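Local atomic coordinates of geranylgeranyl pyrophosphate synthase (PDB entry 3Q2Q), a protein that probably catalyses the chain elongation of prenyl diphosphates in isoprenoid biosynthesis, and binds dimethylallyl diphosphate together with calcium ions. Residues 111-116 / 137-142. Sequence-based numbering, arbitrary orientation.
Sequences TLYHDD and SVAILA. With CA (calcium ion), chain C; DMA (dimethylallyl diphosphate), chain B.
His114 and Tyr113 both meet the helical segment 137-142, one through a polar edge and the other through a ring face, within the all-helical polyprenyl synthase fold. The pair is a worked example of one helix turning different faces to different neighbours: Asp115 to the metal, Tyr113 and His114 to helix 133-157. Segments 111-116 and 137-142, on helices 95-119 and 133-157, run roughly antiparallel (155°), their axes 8.1 Å apart at closest approach. The imidazole of His114 presents its edge: NE2 donates to Ile140 O at 2.8 Å, with an N-H...O angle of 159°. The donor lies in the carbonyl plane, on a lone pair, while the oxygen lies close to the ring plane. At the other nitrogen, ND1 is hydrogen-bonded to Asp144 of the second subunit, so the ring links this helix pair to the dimer interface. Bonded at both nitrogens, the imidazole has its rotation set. With CG anti to the carbonyl carbon (chi1 -83°), the Tyr113 ring turns one face to Ala142, whose CB sits over its centre, 4.2 Å from the ring centroid, in a CH-pi contact; nearer the backbone, Tyr113 CB lies 3.6 Å from Ala139 O. Asp115, the first aspartate of what is consistent with the family's DDxxD motif, shares its calcium ion with Asp119 and the ligand's diphosphate. Its carboxylate grips unevenly, Asp115 OD2 at 2.4 Å from calcium and OD1 at 2.7 Å.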
loop_
_atom_site.group_PDB
_atom_site.type_symbol
_atom_site.label_atom_id
_atom_site.label_comp_id
_atom_site.label_asym_id
_atom_site.label_seq_id
_atom_site.Cartn_x
_atom_site.Cartn_y
_atom_site.Cartn_z
ATOM N N THR A 111 5.233 3.874 -4.950
ATOM C CA THR A 111 6.358 2.932 -4.851
ATOM C C THR A 111 7.677 3.618 -4.523
ATOM O O THR A 111 8.477 3.102 -3.746
ATOM C CB THR A 111 6.521 2.075 -6.135
ATOM O OG1 THR A 111 6.899 2.904 -7.244
ATOM C CG2 THR A 111 5.248 1.351 -6.445
ATOM N N LEU A 112 7.898 4.791 -5.099
ATOM C CA LEU A 112 9.033 5.609 -4.694
ATOM C C LEU A 112 9.007 5.902 -3.201
ATOM O O LEU A 112 10.037 5.845 -2.540
ATOM C CB LEU A 112 9.075 6.940 -5.470
ATOM C CG LEU A 112 9.591 6.886 -6.908
ATOM C CD1 LEU A 112 9.557 8.286 -7.526
ATOM C CD2 LEU A 112 10.998 6.299 -6.995
ATOM N N TYR A 113 7.840 6.239 -2.665
ATOM C CA TYR A 113 7.749 6.548 -1.245
ATOM C C TYR A 113 8.138 5.336 -0.420
ATOM O O TYR A 113 8.905 5.441 0.549
ATOM C CB TYR A 113 6.340 6.988 -0.874
ATOM C CG TYR A 113 6.063 8.437 -1.131
ATOM C CD1 TYR A 113 6.842 9.425 -0.541
ATOM C CD2 TYR A 113 5.002 8.829 -1.937
ATOM C CE1 TYR A 113 6.585 10.762 -0.763
ATOM C CE2 TYR A 113 4.735 10.162 -2.172
ATOM C CZ TYR A 113 5.529 11.127 -1.581
ATOM O OH TYR A 113 5.272 12.461 -1.803
ATOM N N HIS A 114 7.613 4.173 -0.800
ATOM C CA HIS A 114 7.954 2.951 -0.085
ATOM C C HIS A 114 9.402 2.518 -0.355
ATOM O O HIS A 114 10.101 2.071 0.546
ATOM C CB HIS A 114 6.932 1.849 -0.386
ATOM C CG HIS A 114 5.600 2.102 0.247
ATOM N ND1 HIS A 114 4.563 1.194 0.196
ATOM C CD2 HIS A 114 5.148 3.147 0.984
ATOM C CE1 HIS A 114 3.520 1.681 0.846
ATOM N NE2 HIS A 114 3.846 2.863 1.334
ATOM N N ASP A 115 9.860 2.667 -1.588
ATOM C CA ASP A 115 11.250 2.372 -1.901
ATOM C C ASP A 115 12.222 3.260 -1.118
ATOM O O ASP A 115 13.252 2.784 -0.651
ATOM C CB ASP A 115 11.521 2.525 -3.389
ATOM C CG ASP A 115 12.972 2.296 -3.729
ATOM O OD1 ASP A 115 13.347 1.124 -3.930
ATOM O OD2 ASP A 115 13.738 3.287 -3.776
ATOM N N ASP A 116 11.900 4.545 -0.990
ATOM C CA ASP A 116 12.771 5.483 -0.280
ATOM C C ASP A 116 12.943 5.103 1.184
ATOM O O ASP A 116 14.050 5.158 1.716
ATOM C CB ASP A 116 12.262 6.923 -0.397
ATOM C CG ASP A 116 12.443 7.497 -1.796
ATOM O OD1 ASP A 116 13.051 6.817 -2.654
ATOM O OD2 ASP A 116 11.971 8.631 -2.041
ATOM N N SER A 137 7.391 6.486 9.089
ATOM C CA SER A 137 5.955 6.273 9.198
ATOM C C SER A 137 5.281 7.133 8.148
ATOM O O SER A 137 4.378 6.692 7.441
ATOM C CB SER A 137 5.441 6.677 10.585
ATOM O OG SER A 137 5.947 5.816 11.589
ATOM N N VAL A 138 5.748 8.369 8.047
ATOM C CA VAL A 138 5.079 9.366 7.245
ATOM C C VAL A 138 5.088 8.973 5.767
ATOM O O VAL A 138 4.047 9.022 5.107
ATOM C CB VAL A 138 5.655 10.782 7.539
ATOM C CG1 VAL A 138 5.850 11.590 6.277
ATOM C CG2 VAL A 138 4.755 11.511 8.518
ATOM N N ALA A 139 6.241 8.546 5.269
ATOM C CA ALA A 139 6.381 8.148 3.877
ATOM C C ALA A 139 5.638 6.853 3.583
ATOM O O ALA A 139 5.132 6.658 2.485
ATOM C CB ALA A 139 7.857 8.002 3.514
ATOM N N ILE A 140 5.588 5.949 4.556
ATOM C CA ILE A 140 4.816 4.724 4.364
ATOM C C ILE A 140 3.338 5.078 4.155
ATOM O O ILE A 140 2.676 4.570 3.235
ATOM C CB ILE A 140 4.940 3.823 5.581
ATOM C CG1 ILE A 140 6.353 3.240 5.643
ATOM C CG2 ILE A 140 3.919 2.669 5.509
ATOM C CD1 ILE A 140 6.626 2.492 6.977
ATOM N N LEU A 141 2.829 5.960 5.012
ATOM C CA LEU A 141 1.439 6.383 4.944
ATOM C C LEU A 141 1.152 7.247 3.724
ATOM O O LEU A 141 0.043 7.203 3.177
ATOM C CB LEU A 141 1.022 7.114 6.214
ATOM C CG LEU A 141 1.141 6.179 7.436
ATOM C CD1 LEU A 141 0.854 6.960 8.710
ATOM C CD2 LEU A 141 0.224 4.953 7.293
ATOM N N ALA A 142 2.126 8.052 3.311
ATOM C CA ALA A 142 1.957 8.818 2.077
ATOM C C ALA A 142 1.798 7.860 0.885
ATOM O O ALA A 142 0.921 8.041 0.028
ATOM C CB ALA A 142 3.125 9.757 1.862
HETATM CA CA CA C . 15.835 2.228 -4.221
HETATM C C1 DMA B . 13.052 3.293 -7.270
HETATM O O1 DMA B . 13.827 2.127 -7.546
HETATM C C2 DMA B . 11.672 2.872 -6.829
HETATM C C3 DMA B . 11.004 1.930 -7.508
HETATM C C4 DMA B . 9.638 1.518 -7.057
HETATM C C5 DMA B . 11.632 1.281 -8.717
HETATM P PA DMA B . 15.429 2.228 -7.683
HETATM O O1A DMA B . 16.049 1.700 -6.411
HETATM O O2A DMA B . 15.841 1.673 -9.029
HETATM O O3A DMA B . 15.670 3.816 -7.695
HETATM P PB DMA B . 16.910 4.413 -6.866
HETATM O O1B DMA B . 16.857 5.885 -7.197
HETATM O O2B DMA B . 18.090 3.669 -7.443
HETATM O O3B DMA B . 16.599 4.071 -5.424
HETATM O O HOH W 1 15.899 0.051 -4.084
HETATM O O HOH W 2 18.406 1.731 -5.097
#